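Local structure of enterotoxin-like toxin X (Staphylococcus aureus, 5U75) at residues T39-K43 with E88-E94; Q61-H65 with T148-V154; H103-L108 with T155-V159. The protein inhibits phagocytosis and killing by human neutrophils by binding several of their surface glycoproteins in a sialic acid-dependent manner, weakening the host's innate defence. One frame throughout, in Å; residues are numbered along the deposited sequence.

Contact 1 of 3, residues T39-K43 with E88-E94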
loop_
_atom_site.group_PDB
_atom_site.type_symbol
_atom_site.label_atom_id
_atom_site.label_comp_id
_atom_site.label_asym_id
_atom_site.label_seq_id
_atom_site.Cartn_x
_atom_site.Cartn_y
_atom_site.Cartn_z
ATOM N N THR A 39 8.677 7.918 -5.920
ATOM C CA THR A 39 9.920 7.209 -5.998
ATOM C C THR A 39 10.307 6.678 -4.636
ATOM O O THR A 39 9.892 7.220 -3.587
ATOM C CB THR A 39 11.058 8.129 -6.493
ATOM O OG1 THR A 39 11.286 9.151 -5.526
ATOM C CG2 THR A 39 10.687 8.781 -7.805
ATOM N N ILE A 40 11.103 5.615 -4.657
ATOM C CA ILE A 40 11.810 5.157 -3.480
ATOM C C ILE A 40 13.033 4.342 -3.918
ATOM O O ILE A 40 12.915 3.479 -4.785
ATOM C CB ILE A 40 10.891 4.333 -2.534
ATOM C CG1 ILE A 40 11.638 4.015 -1.235
ATOM C CG2 ILE A 40 10.367 3.065 -3.209
ATOM C CD1 ILE A 40 10.744 3.656 -0.083
ATOM N N ASN A 41 14.202 4.641 -3.345
ATOM C CA ASN A 41 15.444 3.882 -3.623
ATOM C C ASN A 41 15.743 3.634 -5.103
ATOM O O ASN A 41 16.171 2.542 -5.479
ATOM C CB ASN A 41 15.404 2.519 -2.920
ATOM C CG ASN A 41 15.373 2.624 -1.418
ATOM O OD1 ASN A 41 15.716 3.652 -0.838
ATOM N ND2 ASN A 41 14.979 1.537 -0.772
ATOM N N GLY A 42 15.491 4.611 -5.960
ATOM C CA GLY A 42 15.748 4.406 -7.394
ATOM C C GLY A 42 14.643 3.703 -8.177
ATOM O O GLY A 42 14.740 3.584 -9.404
ATOM N N LYS A 43 13.590 3.240 -7.490
ATOM C CA LYS A 43 12.397 2.767 -8.162
ATOM C C LYS A 43 11.420 3.895 -8.255
ATOM O O LYS A 43 11.474 4.816 -7.460
ATOM C CB LYS A 43 11.780 1.613 -7.398
ATOM C CG LYS A 43 12.690 0.413 -7.434
ATOM C CD LYS A 43 11.969 -0.787 -6.897
ATOM C CE LYS A 43 12.774 -2.064 -7.133
ATOM N NZ LYS A 43 13.999 -2.208 -6.295
ATOM N N GLU A 88 12.176 -9.754 -8.305
ATOM C CA GLU A 88 13.462 -9.547 -7.647
ATOM C C GLU A 88 13.254 -9.530 -6.159
ATOM O O GLU A 88 12.116 -9.410 -5.697
ATOM C CB GLU A 88 14.125 -8.218 -8.057
ATOM C CG GLU A 88 13.323 -6.989 -7.731
ATOM C CD GLU A 88 13.935 -5.702 -8.277
ATOM O OE1 GLU A 88 15.108 -5.686 -8.707
ATOM O OE2 GLU A 88 13.236 -4.691 -8.266
ATOM N N VAL A 89 14.363 -9.576 -5.424
ATOM C CA VAL A 89 14.316 -9.424 -3.969
ATOM C C VAL A 89 14.380 -7.934 -3.671
ATOM O O VAL A 89 15.302 -7.238 -4.131
ATOM C CB VAL A 89 15.428 -10.231 -3.269
ATOM C CG1 VAL A 89 15.378 -10.038 -1.766
ATOM C CG2 VAL A 89 15.288 -11.702 -3.610
ATOM N N VAL A 90 13.366 -7.445 -2.954
ATOM C CA VAL A 90 13.240 -6.051 -2.550
ATOM C C VAL A 90 13.139 -6.011 -1.022
ATOM O O VAL A 90 13.052 -7.057 -0.366
ATOM C CB VAL A 90 12.014 -5.343 -3.196
ATOM C CG1 VAL A 90 12.072 -5.424 -4.721
ATOM C CG2 VAL A 90 10.685 -5.920 -2.699
ATOM N N THR A 91 13.180 -4.807 -0.461
ATOM C CA THR A 91 13.003 -4.643 0.980
ATOM C C THR A 91 11.535 -4.418 1.304
ATOM O O THR A 91 10.737 -3.951 0.462
ATOM C CB THR A 91 13.819 -3.477 1.569
ATOM O OG1 THR A 91 13.354 -2.236 1.059
ATOM C CG2 THR A 91 15.325 -3.644 1.276
ATOM N N LEU A 92 11.188 -4.742 2.546
ATOM C CA LEU A 92 9.867 -4.404 3.072
ATOM C C LEU A 92 9.625 -2.885 3.077
ATOM O O LEU A 92 8.508 -2.436 2.848
ATOM C CB LEU A 92 9.658 -5.028 4.451
ATOM C CG LEU A 92 8.286 -4.803 5.108
ATOM C CD1 LEU A 92 7.149 -5.215 4.177
ATOM C CD2 LEU A 92 8.249 -5.604 6.404
ATOM N N LYS A 93 10.673 -2.074 3.268
ATOM C CA LYS A 93 10.497 -0.634 3.182
ATOM C C LYS A 93 9.973 -0.262 1.806
ATOM O O LYS A 93 9.051 0.533 1.668
ATOM C CB LYS A 93 11.785 0.126 3.490
ATOM C CG LYS A 93 11.601 1.632 3.501
ATOM C CD LYS A 93 12.909 2.353 3.825
ATOM C CE LYS A 93 12.678 3.832 4.038
ATOM N NZ LYS A 93 13.976 4.572 3.952
ATOM N N GLU A 94 10.578 -0.864 0.785
ATOM C CA GLU A 94 10.190 -0.612 -0.591
ATOM C C GLU A 94 8.763 -1.080 -0.900
ATOM O O GLU A 94 7.971 -0.354 -1.479
ATOM C CB GLU A 94 11.174 -1.329 -1.497
ATOM C CG GLU A 94 11.085 -0.932 -2.938
ATOM C CD GLU A 94 12.238 -1.507 -3.714
ATOM O OE1 GLU A 94 13.397 -1.088 -3.512
ATOM O OE2 GLU A 94 11.954 -2.378 -4.554
HETATM O O HOH W 1 15.067 -0.294 1.389
HETATM O O HOH W 2 15.887 -4.314 -4.697
#
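I40 opens the contact by laying its two branches against the first turn of helix 92-104. Its CG1 lies anti to the backbone N (chi1 -173°), which brings CD1 to 4.0 Å from the backbone O of K93 and also onto the aliphatic part of the K93 side chain. The other branch, CG2, rests on CG of E94 at 4.1 Å, while W50 touches I40 from outside the two segments.

N41 follows in the type I' turn I40-K43, a tight hairpin connection between the two-residue strands 39-40 and 43-44. Its amide reaches the helix start through a water: N41 ND2 donates weakly to water 1, and T91 OG1 is hydrogen-bonded to the same water at 2.6 Å. T91 occupies the N-cap position, where its OG1 also accepts from E94 N at 3.1 Å. Water 1 thus bridges, weakly on the N41 side, to the capping residue.

After the turn, K43 sends a long side chain across that of E94 at about a right angle, bent only at its last torsion (chi4 71°). Its NZ forms a salt bridge with E94 OE2 at 2.7 Å, and within the same bridge it also makes a hydrogen bond to E94 OE1 at 3.1 Å; as hydrogen bonds both are weak, and they describe one of two modelled conformers of E94. E88 approaches K43 from the opposite direction with its own carboxylate, whose exact placement is less certain. Water 2 extends the network, accepting weakly from K43 NZ and donating to V89 O at 3.0 Å.

The ammonium of K43 would be expected to offset the negative charge of E94, with E88 a less certain second partner; charge, water and the apolar packing of I40 all join the hairpin to the helix start.

Contact 2 of 3, residues Q61-H65 with T148-V154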
loop_
_atom_site.group_PDB
_atom_site.type_symbol
_atom_site.label_atom_id
_atom_site.label_comp_id
_atom_site.label_asym_id
_atom_site.label_seq_id
_atom_site.Cartn_x
_atom_site.Cartn_y
_atom_site.Cartn_z
ATOM N N GLN A 61 8.120 -9.844 -14.780
ATOM C CA GLN A 61 7.207 -9.007 -13.987
ATOM C C GLN A 61 6.180 -9.832 -13.248
ATOM O O GLN A 61 5.838 -10.915 -13.664
ATOM C CB GLN A 61 6.438 -8.025 -14.879
ATOM C CG GLN A 61 7.290 -6.959 -15.510
ATOM C CD GLN A 61 6.461 -6.023 -16.360
ATOM O OE1 GLN A 61 5.760 -6.459 -17.277
ATOM N NE2 GLN A 61 6.521 -4.749 -16.057
ATOM N N VAL A 62 5.679 -9.276 -12.149
ATOM C CA VAL A 62 4.517 -9.802 -11.450
ATOM C C VAL A 62 3.529 -8.674 -11.284
ATOM O O VAL A 62 3.930 -7.511 -11.275
ATOM C CB VAL A 62 4.865 -10.372 -10.052
ATOM C CG1 VAL A 62 5.751 -11.595 -10.198
ATOM C CG2 VAL A 62 5.527 -9.351 -9.157
ATOM N N ARG A 63 2.254 -9.025 -11.139
ATOM C CA ARG A 63 1.207 -8.078 -10.808
ATOM C C ARG A 63 0.577 -8.545 -9.510
ATOM O O ARG A 63 0.121 -9.678 -9.409
ATOM C CB ARG A 63 0.148 -7.991 -11.889
ATOM C CG ARG A 63 -0.886 -6.906 -11.603
ATOM C CD ARG A 63 -1.580 -6.470 -12.874
ATOM N NE ARG A 63 -0.635 -5.766 -13.766
ATOM C CZ ARG A 63 -0.586 -5.871 -15.106
ATOM N NH1 ARG A 63 -1.402 -6.668 -15.797
ATOM N NH2 ARG A 63 0.311 -5.166 -15.767
ATOM N N ILE A 64 0.579 -7.660 -8.523
ATOM C CA ILE A 64 0.052 -7.950 -7.200
ATOM C C ILE A 64 -1.226 -7.146 -7.029
ATOM O O ILE A 64 -1.207 -5.912 -7.044
ATOM C CB ILE A 64 1.099 -7.619 -6.133
ATOM C CG1 ILE A 64 2.347 -8.481 -6.356
ATOM C CG2 ILE A 64 0.513 -7.758 -4.728
ATOM C CD1 ILE A 64 3.535 -7.957 -5.607
ATOM N N HIS A 65 -2.346 -7.855 -6.909
ATOM C CA HIS A 65 -3.643 -7.195 -6.772
ATOM C C HIS A 65 -3.926 -6.846 -5.316
ATOM O O HIS A 65 -3.637 -7.644 -4.421
ATOM C CB HIS A 65 -4.744 -8.063 -7.357
ATOM C CG HIS A 65 -4.589 -8.255 -8.825
ATOM N ND1 HIS A 65 -5.045 -7.334 -9.740
ATOM C CD2 HIS A 65 -3.947 -9.209 -9.536
ATOM C CE1 HIS A 65 -4.735 -7.739 -10.959
ATOM N NE2 HIS A 65 -4.062 -8.870 -10.863
ATOM N N THR A 148 9.581 -10.526 -4.714
ATOM C CA THR A 148 8.253 -10.104 -5.206
ATOM C C THR A 148 7.476 -11.260 -5.855
ATOM O O THR A 148 6.267 -11.226 -5.912
ATOM C CB THR A 148 8.354 -8.943 -6.229
ATOM O OG1 THR A 148 9.165 -9.359 -7.323
ATOM C CG2 THR A 148 8.962 -7.721 -5.607
ATOM N N ASP A 149 8.185 -12.275 -6.355
ATOM C CA ASP A 149 7.555 -13.460 -6.909
ATOM C C ASP A 149 6.960 -14.404 -5.831
ATOM O O ASP A 149 6.294 -15.394 -6.163
ATOM C CB ASP A 149 8.560 -14.204 -7.786
ATOM C CG ASP A 149 7.928 -15.325 -8.586
ATOM O OD1 ASP A 149 6.930 -15.067 -9.274
ATOM O OD2 ASP A 149 8.413 -16.470 -8.494
ATOM N N ASP A 150 7.187 -14.084 -4.551
ATOM C CA ASP A 150 6.601 -14.811 -3.437
ATOM C C ASP A 150 5.239 -14.266 -3.028
ATOM O O ASP A 150 4.553 -14.894 -2.218
ATOM C CB ASP A 150 7.535 -14.762 -2.209
ATOM C CG ASP A 150 7.134 -15.747 -1.106
ATOM O OD1 ASP A 150 6.738 -16.884 -1.446
ATOM O OD2 ASP A 150 7.195 -15.360 0.097
ATOM N N ILE A 151 4.843 -13.116 -3.573
ATOM C CA ILE A 151 3.637 -12.434 -3.112
ATOM C C ILE A 151 2.417 -12.964 -3.847
ATOM O O ILE A 151 2.397 -13.006 -5.078
ATOM C CB ILE A 151 3.736 -10.925 -3.302
ATOM C CG1 ILE A 151 4.954 -10.407 -2.547
ATOM C CG2 ILE A 151 2.455 -10.249 -2.832
ATOM C CD1 ILE A 151 5.345 -9.007 -2.926
ATOM N N LYS A 152 1.419 -13.390 -3.081
ATOM C CA LYS A 152 0.146 -13.845 -3.641
ATOM C C LYS A 152 -0.757 -12.671 -3.987
ATOM O O LYS A 152 -1.166 -12.516 -5.133
ATOM C CB LYS A 152 -0.559 -14.773 -2.664
ATOM C CG LYS A 152 -1.892 -15.300 -3.165
ATOM C CD LYS A 152 -2.496 -16.228 -2.124
ATOM C CE LYS A 152 -3.826 -16.824 -2.583
ATOM N NZ LYS A 152 -4.950 -16.077 -1.961
ATOM N N ASN A 153 -1.063 -11.857 -2.986
ATOM C CA ASN A 153 -1.865 -10.655 -3.145
ATOM C C ASN A 153 -1.698 -9.779 -1.904
ATOM O O ASN A 153 -0.956 -10.137 -0.986
ATOM C CB ASN A 153 -3.358 -10.982 -3.397
ATOM C CG ASN A 153 -4.061 -11.573 -2.186
ATOM O OD1 ASN A 153 -3.468 -11.839 -1.152
ATOM N ND2 ASN A 153 -5.365 -11.744 -2.314
ATOM N N VAL A 154 -2.395 -8.651 -1.881
ATOM C CA VAL A 154 -2.427 -7.773 -0.720
ATOM C C VAL A 154 -3.883 -7.629 -0.351
ATOM O O VAL A 154 -4.702 -7.250 -1.186
ATOM C CB VAL A 154 -1.808 -6.390 -1.027
ATOM C CG1 VAL A 154 -2.083 -5.395 0.111
ATOM C CG2 VAL A 154 -0.322 -6.530 -1.263
HETATM O O HOH W 3 -2.408 -10.713 -6.799
#
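T148 OG1, which has V62 CG2 against it at 4.1 Å, is gripped twice from outside the two segments: it accepts from the backbone N of E88 and donates to the backbone O of N86. The two branches of V62 divide the 3-10 turn 148-150 between them, CG2 lying 3.8 Å from T148 O and CG1 3.8 Å from D149 OD1.

Farther along, strands 61-72 and 151-160 run parallel, as neighbours in the mixed sheet of the beta-grasp domain. At this end they are only partly zipped. V154 N donates to H65 O at 3.0 Å in a nearly straight bond (168°), but the preceding link passes through water 3, which accepts from H65 N at 2.9 Å and donates to K152 O at 2.8 Å. K152 and N153 both face N122 on the other neighbouring strand, forming a classic beta bulge. N153 OD1 accepts from N122 ND2, while N153 ND2 makes a weak bond to E67 OE1.

I64 crosses I151 at about a right angle. With CG1 anti to its carbonyl carbon (chi1 -61°), it lays CD1 and CG1 against I151, while I64 CG2 meets I151 CG2 at 3.7 Å and V154 CG2 at 3.8 Å. The CD1-CD1 approach of the two isoleucines is very tight but doubtful, since I151 has two modelled conformers. Helix 92-104 packs on the strand 151-160 side of this row, L95 on I151 and I99 on V154.

Contact 3 of 3, residues H103-L108 with T155-V159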
loop_
_atom_site.group_PDB
_atom_site.type_symbol
_atom_site.label_atom_id
_atom_site.label_comp_id
_atom_site.label_asym_id
_atom_site.label_seq_id
_atom_site.Cartn_x
_atom_site.Cartn_y
_atom_site.Cartn_z
ATOM N N HIS A 103 -2.638 2.708 -2.306
ATOM C CA HIS A 103 -3.791 3.101 -1.461
ATOM C C HIS A 103 -4.094 4.587 -1.502
ATOM O O HIS A 103 -5.266 4.989 -1.626
ATOM C CB HIS A 103 -3.608 2.637 -0.021
ATOM C CG HIS A 103 -3.752 1.163 0.153
ATOM N ND1 HIS A 103 -4.904 0.580 0.632
ATOM C CD2 HIS A 103 -2.901 0.142 -0.109
ATOM C CE1 HIS A 103 -4.749 -0.727 0.680
ATOM N NE2 HIS A 103 -3.541 -1.021 0.236
ATOM N N ILE A 104 -3.052 5.416 -1.418
ATOM C CA ILE A 104 -3.207 6.856 -1.553
ATOM C C ILE A 104 -3.926 7.212 -2.861
ATOM O O ILE A 104 -4.750 8.154 -2.874
ATOM C CB ILE A 104 -1.855 7.617 -1.386
ATOM C CG1 ILE A 104 -1.417 7.569 0.082
ATOM C CG2 ILE A 104 -1.967 9.074 -1.881
ATOM C CD1 ILE A 104 -0.021 8.090 0.353
ATOM N N SER A 105 -3.664 6.455 -3.938
ATOM C CA SER A 105 -4.335 6.700 -5.237
ATOM C C SER A 105 -5.860 6.516 -5.247
ATOM O O SER A 105 -6.498 6.935 -6.215
ATOM C CB SER A 105 -3.717 5.841 -6.366
ATOM O OG SER A 105 -4.165 4.492 -6.320
ATOM N N TYR A 106 -6.450 5.858 -4.238
ATOM C CA TYR A 106 -7.925 5.868 -4.099
ATOM C C TYR A 106 -8.442 6.818 -3.014
ATOM O O TYR A 106 -9.660 6.941 -2.837
ATOM C CB TYR A 106 -8.507 4.465 -3.892
ATOM C CG TYR A 106 -8.159 3.767 -2.594
ATOM C CD1 TYR A 106 -8.649 4.233 -1.356
ATOM C CD2 TYR A 106 -7.394 2.608 -2.593
ATOM C CE1 TYR A 106 -8.341 3.588 -0.185
ATOM C CE2 TYR A 106 -7.099 1.944 -1.411
ATOM C CZ TYR A 106 -7.582 2.453 -0.217
ATOM O OH TYR A 106 -7.299 1.826 0.946
ATOM N N GLY A 107 -7.540 7.433 -2.258
ATOM C CA GLY A 107 -7.923 8.369 -1.205
ATOM C C GLY A 107 -7.371 8.117 0.183
ATOM O O GLY A 107 -7.650 8.906 1.090
ATOM N N LEU A 108 -6.588 7.052 0.386
ATOM C CA LEU A 108 -6.021 6.811 1.714
ATOM C C LEU A 108 -5.111 7.980 2.124
ATOM O O LEU A 108 -4.434 8.578 1.291
ATOM C CB LEU A 108 -5.277 5.472 1.818
ATOM C CG LEU A 108 -5.066 4.981 3.259
ATOM C CD1 LEU A 108 -6.373 4.489 3.886
ATOM C CD2 LEU A 108 -4.018 3.888 3.332
ATOM N N THR A 155 -4.225 -7.961 0.894
ATOM C CA THR A 155 -5.572 -7.756 1.354
ATOM C C THR A 155 -5.624 -6.619 2.357
ATOM O O THR A 155 -4.597 -6.238 2.929
ATOM C CB THR A 155 -6.141 -9.050 1.969
ATOM O OG1 THR A 155 -5.252 -9.555 2.970
ATOM C CG2 THR A 155 -6.321 -10.103 0.896
ATOM N N PHE A 156 -6.808 -6.053 2.566
ATOM C CA PHE A 156 -6.927 -5.002 3.567
ATOM C C PHE A 156 -8.352 -4.770 3.993
ATOM O O PHE A 156 -9.272 -4.968 3.192
ATOM C CB PHE A 156 -6.375 -3.656 3.042
ATOM C CG PHE A 156 -6.989 -3.196 1.750
ATOM C CD1 PHE A 156 -6.557 -3.712 0.529
ATOM C CD2 PHE A 156 -7.974 -2.229 1.741
ATOM C CE1 PHE A 156 -7.127 -3.289 -0.664
ATOM C CE2 PHE A 156 -8.543 -1.787 0.552
ATOM C CZ PHE A 156 -8.115 -2.319 -0.662
ATOM N N GLU A 157 -8.509 -4.308 5.234
ATOM C CA GLU A 157 -9.799 -3.866 5.776
ATOM C C GLU A 157 -9.512 -2.598 6.545
ATOM O O GLU A 157 -9.121 -2.654 7.717
ATOM C CB GLU A 157 -10.389 -4.913 6.723
ATOM C CG GLU A 157 -10.423 -6.318 6.163
ATOM C CD GLU A 157 -10.907 -7.340 7.172
ATOM O OE1 GLU A 157 -10.858 -7.048 8.388
ATOM O OE2 GLU A 157 -11.327 -8.433 6.747
ATOM N N LEU A 158 -9.670 -1.459 5.879
ATOM C CA LEU A 158 -9.340 -0.182 6.444
ATOM C C LEU A 158 -10.613 0.596 6.756
ATOM O O LEU A 158 -11.623 0.489 6.035
ATOM C CB LEU A 158 -8.458 0.588 5.477
ATOM C CG LEU A 158 -7.146 -0.127 5.109
ATOM C CD1 LEU A 158 -6.331 0.793 4.213
ATOM C CD2 LEU A 158 -6.348 -0.535 6.342
ATOM N N VAL A 159 -10.537 1.379 7.830
ATOM C CA VAL A 159 -11.674 2.132 8.339
ATOM C C VAL A 159 -11.255 3.578 8.600
ATOM O O VAL A 159 -10.209 3.828 9.204
ATOM C CB VAL A 159 -12.209 1.474 9.637
ATOM C CG1 VAL A 159 -13.246 2.368 10.322
ATOM C CG2 VAL A 159 -12.796 0.109 9.325
#
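The CA atoms of H103 and F156 stand 10.0 Å apart, a separation spanned by side chains, and beyond H103 the chain turns away through a Schellman motif in which G107 takes a positive phi (127°). H103 O accepts from Y106 N and L108 N, which reach it from opposite faces of its plane, and the same oxygen sits over the centre of the Y106 ring.

Across the contact, H103 presents its edge to the face of F156 in a T-shaped stack, with CE1 3.4 Å above the plane, over the ring centre, and the ring planes at 76°. The imidazole's rotation is fixed by a hydrogen bond in its own plane between H103 ND1 and Y106 OH (2.7 Å). That hydroxyl also meets L158 CD1 at 3.6 Å. L158 CD1 in turn touches L108 CD1 at 3.7 Å, so this one methyl touches both the tyrosine hydroxyl and the leucine.

The cluster lies between helix 92-104, with the turn after it, and strand 151-160 of the beta-grasp sheet. The two neighbouring strands help enclose it: 61-72 contributes L66 and Y70, and 118-123 contributes I119.

How the contacts relate
From the N terminus, the chain first lays down the hairpin 39-43, and contact 1 closes when 88-94 reaches it, after the long strands 61-72 and 75-86. Contact 2 starts inside that loop at 61-65 and closes only at 148-154, so the two cross; they meet where E88 O and T148 N probably form a hydrogen bond and V90 packs on T148. Contact 3 follows contact 1 in series; it opens at 103-108 inside the loop of contact 2 and closes just beyond it, at 155-159, so these two cross. Helix 92-104 therefore joins the hairpin at its start and the sheet at its end, while strand 151-160 takes part in both contacts 2 and 3.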